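Local coordinates for peptidase M28 (Shewanella amazonensis SB2B, PDB 3IIB), which is a zinc-binding member of peptidase family M28, probably acting as a metallodipeptidase or carboxypeptidase, at residues Val252-His257 / Ala424-Val429; Ala279-Ile284 / Ile295-Tyr300; His324-Glu329 / Trp428-Ser433; Ser350-Ala355 / Ser433-Arg438. One frame throughout, in Å; residues are numbered along the deposited sequence. Where two conformers were deposited one is given.

Interaction 1. Residues Val252-His257 / Ala424-Val429; sequences VLIGAH and AQFAWV. With ZN (zinc ion), chain C.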
loop_
_atom_site.group_PDB
_atom_site.type_symbol
_atom_site.label_atom_id
_atom_site.label_comp_id
_atom_site.label_asym_id
_atom_site.label_seq_id
_atom_site.Cartn_x
_atom_site.Cartn_y
_atom_site.Cartn_z
ATOM N N VAL A 252 21.817 -33.298 -2.354
ATOM C CA VAL A 252 21.888 -31.850 -2.521
ATOM C C VAL A 252 20.497 -31.358 -2.159
ATOM O O VAL A 252 19.491 -31.738 -2.797
ATOM C CB VAL A 252 22.219 -31.467 -3.953
ATOM C CG1 VAL A 252 22.048 -29.946 -4.171
ATOM C CG2 VAL A 252 23.652 -31.973 -4.303
ATOM N N LEU A 253 20.408 -30.540 -1.124
ATOM C CA LEU A 253 19.136 -30.058 -0.613
ATOM C C LEU A 253 18.925 -28.616 -1.069
ATOM O O LEU A 253 19.758 -27.742 -0.798
ATOM C CB LEU A 253 19.148 -30.123 0.914
ATOM C CG LEU A 253 17.853 -29.901 1.707
ATOM C CD1 LEU A 253 18.039 -30.319 3.157
ATOM C CD2 LEU A 253 17.384 -28.481 1.648
ATOM N N ILE A 254 17.809 -28.367 -1.730
ATOM C CA ILE A 254 17.433 -27.000 -2.072
ATOM C C ILE A 254 16.040 -26.787 -1.491
ATOM O O ILE A 254 15.119 -27.611 -1.665
ATOM C CB ILE A 254 17.534 -26.713 -3.608
ATOM C CG1 ILE A 254 16.660 -27.683 -4.420
ATOM C CG2 ILE A 254 19.069 -26.665 -4.099
ATOM C CD1 ILE A 254 16.655 -27.341 -5.952
ATOM N N GLY A 255 15.927 -25.722 -0.720
ATOM C CA GLY A 255 14.742 -25.535 0.100
ATOM C C GLY A 255 14.064 -24.188 -0.019
ATOM O O GLY A 255 14.592 -23.217 -0.588
ATOM N N ALA A 256 12.891 -24.134 0.598
ATOM C CA ALA A 256 12.120 -22.909 0.795
ATOM C C ALA A 256 11.199 -23.218 1.954
ATOM O O ALA A 256 11.113 -24.392 2.377
ATOM C CB ALA A 256 11.283 -22.562 -0.489
ATOM N N HIS A 257 10.449 -22.237 2.451
ATOM C CA HIS A 257 9.362 -22.578 3.416
ATOM C C HIS A 257 8.001 -22.411 2.777
ATOM O O HIS A 257 7.811 -21.509 1.990
ATOM C CB HIS A 257 9.461 -21.818 4.749
ATOM C CG HIS A 257 9.349 -20.330 4.667
ATOM N ND1 HIS A 257 8.173 -19.662 4.922
ATOM C CD2 HIS A 257 10.290 -19.369 4.467
ATOM C CE1 HIS A 257 8.375 -18.360 4.818
ATOM N NE2 HIS A 257 9.655 -18.154 4.552
ATOM N N ALA A 424 18.873 -23.830 -10.620
ATOM C CA ALA A 424 19.010 -24.996 -11.483
ATOM C C ALA A 424 20.497 -25.270 -11.739
ATOM O O ALA A 424 20.948 -26.428 -11.655
ATOM C CB ALA A 424 18.226 -24.825 -12.759
ATOM N N GLN A 425 21.263 -24.224 -12.034
ATOM C CA GLN A 425 22.695 -24.349 -12.201
ATOM C C GLN A 425 23.341 -24.867 -10.902
ATOM O O GLN A 425 24.169 -25.780 -10.914
ATOM C CB GLN A 425 23.353 -23.015 -12.578
ATOM C CG GLN A 425 22.931 -22.500 -13.947
ATOM C CD GLN A 425 23.743 -21.336 -14.459
ATOM O OE1 GLN A 425 24.268 -20.563 -13.670
ATOM N NE2 GLN A 425 23.878 -21.227 -15.784
ATOM N N PHE A 426 23.005 -24.222 -9.781
ATOM C CA PHE A 426 23.555 -24.635 -8.495
ATOM C C PHE A 426 23.267 -26.106 -8.209
ATOM O O PHE A 426 24.178 -26.859 -7.816
ATOM C CB PHE A 426 22.984 -23.751 -7.371
ATOM C CG PHE A 426 23.435 -24.143 -5.991
ATOM C CD1 PHE A 426 24.648 -23.697 -5.499
ATOM C CD2 PHE A 426 22.623 -24.902 -5.152
ATOM C CE1 PHE A 426 25.051 -24.019 -4.215
ATOM C CE2 PHE A 426 23.047 -25.244 -3.878
ATOM C CZ PHE A 426 24.251 -24.808 -3.412
ATOM N N ALA A 427 22.012 -26.508 -8.305
ATOM C CA ALA A 427 21.641 -27.869 -7.949
ATOM C C ALA A 427 22.315 -28.849 -8.920
ATOM O O ALA A 427 22.845 -29.846 -8.485
ATOM C CB ALA A 427 20.132 -28.073 -7.912
ATOM N N TRP A 428 22.370 -28.524 -10.209
ATOM C CA TRP A 428 23.041 -29.416 -11.156
ATOM C C TRP A 428 24.554 -29.493 -10.902
ATOM O O TRP A 428 25.127 -30.580 -10.788
ATOM C CB TRP A 428 22.751 -29.030 -12.599
ATOM C CG TRP A 428 23.392 -29.982 -13.518
ATOM C CD1 TRP A 428 24.540 -29.815 -14.231
ATOM C CD2 TRP A 428 22.951 -31.312 -13.767
ATOM N NE1 TRP A 428 24.843 -30.973 -14.924
ATOM C CE2 TRP A 428 23.874 -31.901 -14.660
ATOM C CE3 TRP A 428 21.864 -32.066 -13.321
ATOM C CZ2 TRP A 428 23.736 -33.203 -15.103
ATOM C CZ3 TRP A 428 21.758 -33.389 -13.751
ATOM C CH2 TRP A 428 22.683 -33.925 -14.631
ATOM N N VAL A 429 25.230 -28.357 -10.839
ATOM C CA VAL A 429 26.660 -28.361 -10.600
ATOM C C VAL A 429 27.004 -29.066 -9.278
ATOM O O VAL A 429 27.886 -29.940 -9.247
ATOM C CB VAL A 429 27.263 -26.926 -10.666
ATOM C CG1 VAL A 429 28.707 -26.947 -10.239
ATOM C CG2 VAL A 429 27.148 -26.364 -12.123
HETATM ZN ZN ZN C . 10.627 -16.222 4.719
HETATM O O HOH W 1 10.173 -15.836 6.572
HETATM O O HOH W 2 11.975 -14.262 4.782
#
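Ala427 sits at the centre of this contact, its methyl meeting the end of Ile254 while its backbone meets Val252. Ile254 CD1 reaches Ala427 CB at 4.1 Å, and the other branch of the same isoleucine, CG2, comes to the edge of the Phe426 ring near its plane, 4.1 Å from Phe426 CD2. The fork is set by the first torsion: CG1 lies between the backbone N and the carbonyl carbon (chi1 57°), which leaves CG2 beside the N and gives each branch its own partner on the helix. Val252 CG1 completes the patch, resting 4.3 Å from Ala427 CA, where the small residue lets the strand come near the helix backbone. The axes of the two short segments approach to 9.1 Å and run nearly antiparallel (162°); helix 413-432 packs here on a face of the central sheet of the M28 catalytic domain. Ile284 of helix 267-285 also touches Ala427, so two helices meet over this face. At the far end of the strand His257 NE2 binds a zinc ion at 2.2 Å, together with two waters, Asp269 and Asp331. Across the contact the chemistry is wholly apolar and buried, so the strand and helix are held here by burial of aliphatic and aromatic surface and by close fit, while metal binding is left to His257 at the C-terminal end of the strand.

Interaction 2. Residues Ala279-Ile284 / Ile295-Tyr300; sequences AAAKHI and IRVVLY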
loop_
_atom_site.group_PDB
_atom_site.type_symbol
_atom_site.label_atom_id
_atom_site.label_comp_id
_atom_site.label_asym_id
_atom_site.label_seq_id
_atom_site.Cartn_x
_atom_site.Cartn_y
_atom_site.Cartn_z
ATOM N N ALA A 279 10.652 -25.316 -9.466
ATOM C CA ALA A 279 10.904 -25.172 -10.903
ATOM C C ALA A 279 12.331 -25.561 -11.284
ATOM O O ALA A 279 12.529 -26.256 -12.287
ATOM C CB ALA A 279 10.591 -23.727 -11.403
ATOM N N ALA A 280 13.317 -25.132 -10.502
ATOM C CA ALA A 280 14.732 -25.501 -10.759
ATOM C C ALA A 280 14.896 -27.020 -10.781
ATOM O O ALA A 280 15.524 -27.578 -11.689
ATOM C CB ALA A 280 15.673 -24.849 -9.732
ATOM N N ALA A 281 14.318 -27.694 -9.795
ATOM C CA ALA A 281 14.369 -29.158 -9.730
ATOM C C ALA A 281 13.631 -29.811 -10.939
ATOM O O ALA A 281 14.105 -30.807 -11.491
ATOM C CB ALA A 281 13.825 -29.667 -8.369
ATOM N N LYS A 282 12.496 -29.248 -11.361
ATOM C CA LYS A 282 11.742 -29.783 -12.490
ATOM C C LYS A 282 12.553 -29.652 -13.768
ATOM O O LYS A 282 12.599 -30.568 -14.563
ATOM C CB LYS A 282 10.402 -29.064 -12.645
ATOM C CG LYS A 282 9.574 -29.467 -13.874
ATOM C CD LYS A 282 9.287 -30.950 -13.925
ATOM C CE LYS A 282 8.167 -31.254 -14.878
ATOM N NZ LYS A 282 8.467 -30.918 -16.301
ATOM N N HIS A 283 13.196 -28.503 -13.967
ATOM C CA HIS A 283 14.062 -28.385 -15.157
ATOM C C HIS A 283 15.151 -29.452 -15.162
ATOM O O HIS A 283 15.548 -29.931 -16.222
ATOM C CB HIS A 283 14.654 -26.984 -15.286
ATOM C CG HIS A 283 13.627 -25.947 -15.602
ATOM N ND1 HIS A 283 12.827 -26.012 -16.724
ATOM C CD2 HIS A 283 13.224 -24.855 -14.916
ATOM C CE1 HIS A 283 11.969 -25.003 -16.706
ATOM N NE2 HIS A 283 12.210 -24.274 -15.632
ATOM N N ILE A 284 15.677 -29.769 -13.989
ATOM C CA ILE A 284 16.706 -30.814 -13.863
ATOM C C ILE A 284 16.106 -32.198 -14.148
ATOM O O ILE A 284 16.684 -33.011 -14.915
ATOM C CB ILE A 284 17.419 -30.742 -12.503
ATOM C CG1 ILE A 284 18.317 -29.505 -12.460
ATOM C CG2 ILE A 284 18.232 -32.075 -12.244
ATOM C CD1 ILE A 284 18.905 -29.175 -11.066
ATOM N N ILE A 295 18.855 -35.014 -5.697
ATOM C CA ILE A 295 18.472 -33.632 -5.399
ATOM C C ILE A 295 17.169 -33.654 -4.641
ATOM O O ILE A 295 16.164 -34.168 -5.127
ATOM C CB ILE A 295 18.353 -32.790 -6.668
ATOM C CG1 ILE A 295 19.741 -32.683 -7.325
ATOM C CG2 ILE A 295 17.744 -31.391 -6.393
ATOM C CD1 ILE A 295 19.716 -32.258 -8.849
ATOM N N ARG A 296 17.180 -33.070 -3.457
ATOM C CA ARG A 296 16.019 -33.098 -2.588
ATOM C C ARG A 296 15.474 -31.668 -2.413
ATOM O O ARG A 296 16.188 -30.773 -1.920
ATOM C CB ARG A 296 16.391 -33.725 -1.236
ATOM C CG ARG A 296 15.192 -33.788 -0.274
ATOM C CD ARG A 296 15.525 -34.436 1.048
ATOM N NE ARG A 296 15.780 -35.865 0.871
ATOM C CZ ARG A 296 16.395 -36.647 1.759
ATOM N NH1 ARG A 296 16.864 -36.153 2.919
ATOM N NH2 ARG A 296 16.541 -37.932 1.494
ATOM N N VAL A 297 14.216 -31.464 -2.843
ATOM C CA VAL A 297 13.495 -30.224 -2.614
ATOM C C VAL A 297 12.811 -30.359 -1.268
ATOM O O VAL A 297 12.070 -31.303 -1.053
ATOM C CB VAL A 297 12.457 -29.931 -3.717
ATOM C CG1 VAL A 297 11.564 -28.725 -3.351
ATOM C CG2 VAL A 297 13.158 -29.647 -5.063
ATOM N N VAL A 298 13.083 -29.438 -0.345
ATOM C CA VAL A 298 12.399 -29.470 0.940
ATOM C C VAL A 298 11.615 -28.184 1.096
ATOM O O VAL A 298 12.198 -27.085 1.034
ATOM C CB VAL A 298 13.355 -29.658 2.160
ATOM C CG1 VAL A 298 12.552 -29.742 3.431
ATOM C CG2 VAL A 298 14.215 -30.862 1.945
ATOM N N LEU A 299 10.302 -28.326 1.296
ATOM C CA LEU A 299 9.430 -27.204 1.499
ATOM C C LEU A 299 9.055 -27.220 2.968
ATOM O O LEU A 299 8.250 -28.042 3.408
ATOM C CB LEU A 299 8.207 -27.263 0.576
ATOM C CG LEU A 299 8.466 -27.448 -0.907
ATOM C CD1 LEU A 299 7.152 -27.449 -1.728
ATOM C CD2 LEU A 299 9.374 -26.307 -1.376
ATOM N N TYR A 300 9.731 -26.375 3.733
ATOM C CA TYR A 300 9.687 -26.470 5.179
ATOM C C TYR A 300 8.429 -25.880 5.750
ATOM O O TYR A 300 7.921 -24.864 5.280
ATOM C CB TYR A 300 10.902 -25.756 5.837
ATOM C CG TYR A 300 12.256 -26.410 5.625
ATOM C CD1 TYR A 300 12.664 -27.424 6.443
ATOM C CD2 TYR A 300 13.127 -25.981 4.638
ATOM C CE1 TYR A 300 13.924 -28.023 6.301
ATOM C CE2 TYR A 300 14.367 -26.586 4.465
ATOM C CZ TYR A 300 14.766 -27.579 5.316
ATOM O OH TYR A 300 16.013 -28.144 5.179
#
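Ala281 CB presses on Val297 CG2 at 3.4 Å, tighter than a usual carbon-carbon contact, each side chain leaving its backbone toward the other segment. Val297 has CG1 anti to the backbone N (chi1 172°); this puts CG2 beside the N, and it is CG2 that meets the alanine methyl. One helical turn on, Ile284 meets Ile295, the two side chains crossing at about a right angle. Ile295 CD1 is the atom that reaches in, lying 3.7 Å from Ile284 CG2 and 3.9 Å from Ile284 CD1, and so touches both branch ends of its partner. Helix 267-285 and strand 293-300 are the second and third elements of a beta-alpha-beta unit that begins with strand 247-257; the two outer strands are parallel neighbours in the sheet, and the connecting helix packs back on it here. In Ile295 a nearly extended second torsion (chi2 161°) carries CD1 out to the helix. Val297 also touches Val277 and Thr278, earlier in the same helix, and Ile254 on the neighbouring strand. Arg296 points away from the helix, and its guanidinium group forms salt bridges with Glu241 and Glu320.

Interaction 3. Residues His324-Glu329 / Trp428-Ser433; sequences HYIAAE and WVMANS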
loop_
_atom_site.group_PDB
_atom_site.type_symbol
_atom_site.label_atom_id
_atom_site.label_comp_id
_atom_site.label_asym_id
_atom_site.label_seq_id
_atom_site.Cartn_x
_atom_site.Cartn_y
_atom_site.Cartn_z
ATOM N N HIS A 324 24.533 -35.412 3.425
ATOM C CA HIS A 324 24.078 -34.160 2.818
ATOM C C HIS A 324 25.292 -33.450 2.262
ATOM O O HIS A 324 26.181 -33.056 3.007
ATOM C CB HIS A 324 23.356 -33.263 3.811
ATOM C CG HIS A 324 21.948 -33.670 4.044
ATOM N ND1 HIS A 324 21.612 -34.937 4.479
ATOM C CD2 HIS A 324 20.781 -33.014 3.841
ATOM C CE1 HIS A 324 20.299 -35.025 4.567
ATOM N NE2 HIS A 324 19.769 -33.881 4.170
ATOM N N TYR A 325 25.389 -33.373 0.957
ATOM C CA TYR A 325 26.562 -32.786 0.331
ATOM C C TYR A 325 26.601 -31.271 0.592
ATOM O O TYR A 325 27.620 -30.731 1.020
ATOM C CB TYR A 325 26.533 -33.110 -1.154
ATOM C CG TYR A 325 27.740 -32.608 -1.916
ATOM C CD1 TYR A 325 29.023 -33.092 -1.646
ATOM C CD2 TYR A 325 27.587 -31.685 -2.932
ATOM C CE1 TYR A 325 30.127 -32.619 -2.369
ATOM C CE2 TYR A 325 28.702 -31.189 -3.637
ATOM C CZ TYR A 325 29.927 -31.688 -3.366
ATOM O OH TYR A 325 30.988 -31.171 -4.079
ATOM N N ILE A 326 25.483 -30.599 0.316
ATOM C CA ILE A 326 25.346 -29.162 0.518
ATOM C C ILE A 326 23.884 -28.862 0.599
ATOM O O ILE A 326 23.064 -29.587 0.015
ATOM C CB ILE A 326 26.020 -28.361 -0.607
ATOM C CG1 ILE A 326 26.144 -26.877 -0.219
ATOM C CG2 ILE A 326 25.249 -28.523 -1.920
ATOM C CD1 ILE A 326 27.313 -26.141 -0.945
ATOM N N ALA A 327 23.549 -27.813 1.334
ATOM C CA ALA A 327 22.180 -27.339 1.459
ATOM C C ALA A 327 22.078 -25.837 1.186
ATOM O O ALA A 327 22.994 -25.114 1.533
ATOM C CB ALA A 327 21.658 -27.617 2.885
ATOM N N ALA A 328 20.960 -25.384 0.598
ATOM C CA ALA A 328 20.693 -23.958 0.326
ATOM C C ALA A 328 19.204 -23.721 0.336
ATOM O O ALA A 328 18.427 -24.647 0.085
ATOM C CB ALA A 328 21.291 -23.474 -1.014
ATOM N N GLU A 329 18.814 -22.502 0.672
ATOM C CA GLU A 329 17.400 -22.131 0.746
ATOM C C GLU A 329 17.139 -20.768 0.116
ATOM O O GLU A 329 17.875 -19.814 0.372
ATOM C CB GLU A 329 16.909 -22.107 2.175
ATOM C CG GLU A 329 15.481 -21.621 2.277
ATOM C CD GLU A 329 14.865 -21.738 3.668
ATOM O OE1 GLU A 329 15.523 -21.295 4.630
ATOM O OE2 GLU A 329 13.719 -22.279 3.785
ATOM N N TRP A 428 22.370 -28.524 -10.209
ATOM C CA TRP A 428 23.041 -29.416 -11.156
ATOM C C TRP A 428 24.554 -29.493 -10.902
ATOM O O TRP A 428 25.127 -30.580 -10.788
ATOM C CB TRP A 428 22.751 -29.030 -12.599
ATOM C CG TRP A 428 23.392 -29.982 -13.518
ATOM C CD1 TRP A 428 24.540 -29.815 -14.231
ATOM C CD2 TRP A 428 22.951 -31.312 -13.767
ATOM N NE1 TRP A 428 24.843 -30.973 -14.924
ATOM C CE2 TRP A 428 23.874 -31.901 -14.660
ATOM C CE3 TRP A 428 21.864 -32.066 -13.321
ATOM C CZ2 TRP A 428 23.736 -33.203 -15.103
ATOM C CZ3 TRP A 428 21.758 -33.389 -13.751
ATOM C CH2 TRP A 428 22.683 -33.925 -14.631
ATOM N N VAL A 429 25.230 -28.357 -10.839
ATOM C CA VAL A 429 26.660 -28.361 -10.600
ATOM C C VAL A 429 27.004 -29.066 -9.278
ATOM O O VAL A 429 27.886 -29.940 -9.247
ATOM C CB VAL A 429 27.263 -26.926 -10.666
ATOM C CG1 VAL A 429 28.707 -26.947 -10.239
ATOM C CG2 VAL A 429 27.148 -26.364 -12.123
HETATM N N MSE A 430 26.269 -28.775 -8.207
HETATM C CA MSE A 430 26.565 -29.418 -6.952
HETATM C C MSE A 430 26.249 -30.922 -6.937
HETATM O O MSE A 430 26.991 -31.691 -6.305
HETATM C CB MSE A 430 25.834 -28.747 -5.786
HETATM C CG MSE A 430 26.243 -27.325 -5.519
HETATM SE SE MSE A 430 28.071 -27.171 -4.861
HETATM C CE MSE A 430 28.730 -26.853 -6.338
ATOM N N ALA A 431 25.178 -31.337 -7.634
ATOM C CA ALA A 431 24.806 -32.750 -7.694
ATOM C C ALA A 431 25.752 -33.576 -8.545
ATOM O O ALA A 431 25.674 -34.806 -8.523
ATOM C CB ALA A 431 23.347 -32.931 -8.215
ATOM N N ASN A 432 26.650 -32.900 -9.270
ATOM C CA ASN A 432 27.644 -33.590 -10.105
ATOM C C ASN A 432 29.110 -33.228 -9.769
ATOM O O ASN A 432 30.053 -33.736 -10.389
ATOM C CB ASN A 432 27.303 -33.331 -11.560
ATOM C CG ASN A 432 25.994 -33.979 -11.945
ATOM O OD1 ASN A 432 25.941 -35.185 -12.107
ATOM N ND2 ASN A 432 24.896 -33.187 -12.003
ATOM N N SER A 433 29.304 -32.437 -8.721
ATOM C CA SER A 433 30.641 -31.969 -8.366
ATOM C C SER A 433 31.466 -33.051 -7.716
ATOM O O SER A 433 30.958 -33.868 -6.950
ATOM C CB SER A 433 30.551 -30.814 -7.386
ATOM O OG SER A 433 31.844 -30.263 -7.093
#
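Tyr325 and Ile326 both pack near the C-terminal end of helix 413-432, around selenomethionine Met430. Strand 324-329 pairs in parallel with strand 247-257 in the sheet, and the helix packs on both. The apolar part is carried by Ile326, whose CG2 lies 3.9 Å from Met430 CB and equally near CG, while its CD1 meets the selenium. The Met430 chain is bent at both its second and third torsions (chi2 -68°), and its selenium also lies 4.2 Å from Tyr325 CE2. The polar part belongs to the tyrosine. With CG anti to the backbone N (chi1 -177°), its ring reaches the helix end, where Met430 O approaches obliquely, 3.2 Å from Tyr325 CE2. The phenol oxygen is anchored chiefly by Val435 O, a hydrogen bond beyond the helix; the Ser433 OG to Tyr325 OH distance of 3.3 Å allows at most a weak, unsettled bond. Arg293 forms a cation-pi contact with the ring and hydrogen-bonds Met430 O and Ser433 O. Asn432 ND2 donates to Trp428 O at 2.9 Å and lies over one face of the indole. Replacing Tyr325 with an alanine is likely to leave Val435 O without its phenol partner and Arg293 without its aromatic face. Strand and helix thus join through an apolar patch beside a polar one, where hydrogen bonds from Tyr325 and Arg293 to three carbonyls fix the chain leaving the helix.

Interaction 4. Residues Ser350-Ala355 / Ser433-Arg438; sequences SPVINA and SKVELR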
loop_
_atom_site.group_PDB
_atom_site.type_symbol
_atom_site.label_atom_id
_atom_site.label_comp_id
_atom_site.label_asym_id
_atom_site.label_seq_id
_atom_site.Cartn_x
_atom_site.Cartn_y
_atom_site.Cartn_z
ATOM N N SER A 350 37.824 -22.071 -3.441
ATOM C CA SER A 350 38.124 -21.629 -4.789
ATOM C C SER A 350 37.502 -22.600 -5.819
ATOM O O SER A 350 36.964 -22.154 -6.807
ATOM C CB SER A 350 39.614 -21.449 -4.980
ATOM O OG SER A 350 40.083 -20.412 -4.140
ATOM N N PRO A 351 37.545 -23.926 -5.557
ATOM C CA PRO A 351 36.871 -24.846 -6.521
ATOM C C PRO A 351 35.402 -24.601 -6.728
ATOM O O PRO A 351 34.967 -24.606 -7.868
ATOM C CB PRO A 351 37.130 -26.254 -5.925
ATOM C CG PRO A 351 38.469 -26.105 -5.353
ATOM C CD PRO A 351 38.524 -24.668 -4.753
ATOM N N VAL A 352 34.635 -24.308 -5.670
ATOM C CA VAL A 352 33.184 -24.055 -5.840
ATOM C C VAL A 352 32.886 -22.694 -6.464
ATOM O O VAL A 352 31.990 -22.561 -7.276
ATOM C CB VAL A 352 32.354 -24.303 -4.543
ATOM C CG1 VAL A 352 32.468 -25.792 -4.130
ATOM C CG2 VAL A 352 32.779 -23.354 -3.392
ATOM N N ILE A 353 33.694 -21.676 -6.142
ATOM C CA ILE A 353 33.590 -20.386 -6.823
ATOM C C ILE A 353 33.763 -20.626 -8.321
ATOM O O ILE A 353 32.950 -20.155 -9.124
ATOM C CB ILE A 353 34.668 -19.415 -6.335
ATOM C CG1 ILE A 353 34.358 -18.900 -4.912
ATOM C CG2 ILE A 353 34.860 -18.259 -7.347
ATOM C CD1 ILE A 353 35.601 -18.232 -4.303
ATOM N N ASN A 354 34.812 -21.359 -8.685
ATOM C CA ASN A 354 35.098 -21.648 -10.105
ATOM C C ASN A 354 33.929 -22.413 -10.764
ATOM O O ASN A 354 33.497 -22.069 -11.878
ATOM C CB ASN A 354 36.435 -22.403 -10.194
ATOM C CG ASN A 354 36.906 -22.672 -11.644
ATOM O OD1 ASN A 354 36.963 -21.772 -12.474
ATOM N ND2 ASN A 354 37.259 -23.918 -11.919
ATOM N N ALA A 355 33.428 -23.436 -10.075
ATOM C CA ALA A 355 32.306 -24.221 -10.593
ATOM C C ALA A 355 31.136 -23.324 -10.888
ATOM O O ALA A 355 30.396 -23.567 -11.854
ATOM C CB ALA A 355 31.863 -25.321 -9.609
ATOM N N SER A 433 29.304 -32.437 -8.721
ATOM C CA SER A 433 30.641 -31.969 -8.366
ATOM C C SER A 433 31.466 -33.051 -7.716
ATOM O O SER A 433 30.958 -33.868 -6.950
ATOM C CB SER A 433 30.551 -30.814 -7.386
ATOM O OG SER A 433 31.844 -30.263 -7.093
ATOM N N LYS A 434 32.746 -33.050 -8.033
ATOM C CA LYS A 434 33.700 -33.917 -7.329
ATOM C C LYS A 434 34.445 -33.286 -6.165
ATOM O O LYS A 434 35.305 -33.944 -5.578
ATOM C CB LYS A 434 34.711 -34.446 -8.355
ATOM C CG LYS A 434 34.070 -35.201 -9.490
ATOM C CD LYS A 434 33.323 -36.395 -8.992
ATOM N N VAL A 435 34.157 -32.018 -5.856
ATOM C CA VAL A 435 34.860 -31.309 -4.806
ATOM C C VAL A 435 34.473 -31.878 -3.446
ATOM O O VAL A 435 33.291 -32.060 -3.136
ATOM C CB VAL A 435 34.570 -29.773 -4.853
ATOM C CG1 VAL A 435 35.417 -29.021 -3.814
ATOM C CG2 VAL A 435 34.822 -29.236 -6.310
ATOM N N GLU A 436 35.486 -32.075 -2.609
ATOM C CA GLU A 436 35.261 -32.440 -1.226
ATOM C C GLU A 436 34.952 -31.190 -0.436
ATOM O O GLU A 436 35.790 -30.315 -0.322
ATOM C CB GLU A 436 36.472 -33.202 -0.648
ATOM C CG GLU A 436 36.335 -33.470 0.825
ATOM C CD GLU A 436 35.087 -34.278 1.126
ATOM O OE1 GLU A 436 35.006 -35.414 0.631
ATOM O OE2 GLU A 436 34.207 -33.764 1.855
ATOM N N LEU A 437 33.753 -31.110 0.130
ATOM C CA LEU A 437 33.304 -29.898 0.811
ATOM C C LEU A 437 33.553 -29.865 2.332
ATOM O O LEU A 437 33.383 -28.826 2.975
ATOM C CB LEU A 437 31.822 -29.626 0.513
ATOM C CG LEU A 437 31.389 -29.490 -0.953
ATOM C CD1 LEU A 437 29.892 -29.096 -0.948
ATOM C CD2 LEU A 437 32.286 -28.453 -1.702
ATOM N N ARG A 438 33.983 -30.983 2.888
ATOM C CA ARG A 438 34.148 -31.125 4.312
ATOM C C ARG A 438 35.654 -31.352 4.615
ATOM O O ARG A 438 36.435 -31.766 3.735
ATOM C CB ARG A 438 33.297 -32.302 4.788
ATOM C CG ARG A 438 31.815 -32.101 4.629
ATOM C CD ARG A 438 31.093 -33.294 5.115
ATOM N NE ARG A 438 29.648 -33.152 4.921
ATOM C CZ ARG A 438 28.731 -33.418 5.845
ATOM N NH1 ARG A 438 29.095 -33.882 7.025
ATOM N NH2 ARG A 438 27.453 -33.208 5.595
#
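Val435 turns both its methyls onto Pro351: CG2 lies 3.8 Å and CG1 3.9 Å from Pro351 CB, so the forked end of the valine straddles one carbon of the proline ring. Its CG1 is anti to the backbone N (chi1 -175°), with CG2 beside that N, and both side chains leave their backbones toward the other segment. Next to this pair Val352 and Leu437 meet at a slant. Val352 CG1 touches Leu437 CD2 at 3.6 Å, and the same CG1 has a looser contact with Val435 CG1 at 4.4 Å. The leucine leaves its backbone alongside the helix, and only its far end swings in. Segment 433-438, the irregular chain following helix 413-432, thereby lays two hydrophobic residues against helix 346-355. Side chains brace the chain itself: Ser433 OG accepts from Val435 N at 3.2 Å in an ST turn, and Arg438 N donates to the anti lone pair of Glu436 OE2. Leu437 also reaches Tyr325 and Ile326 of strand 324-329. Between the two segments only carbon meets carbon, so this side of the helix is joined to the chain by aliphatic contacts, while polar bonds shape the chain that carries Val435 and Leu437.

In the fold
Interactions 1, 2 and 3 are buried and gather on one sheet, whose strands 293-300, 247-257 and 324-329 lie side by side; interaction 4 is partly buried, farther from the centre of the chain. Helix 413-432 serves both 1 and 3, meeting strand 247-257 and then, nearer its end, strand 324-329. Interaction 2 is nested within the loop closed by interaction 1, and packs a second helix on the same sheet, Ile284 CD1 lying 3.6 Å from Trp428 N. Interactions 3 and 4 share Ser433 and are tied by Arg438 NH2, 2.9 Å from His324 O. Contacts 1, 2 and 4 are apolar; polar chemistry enters at interaction 3, where the helix gives way to irregular chain.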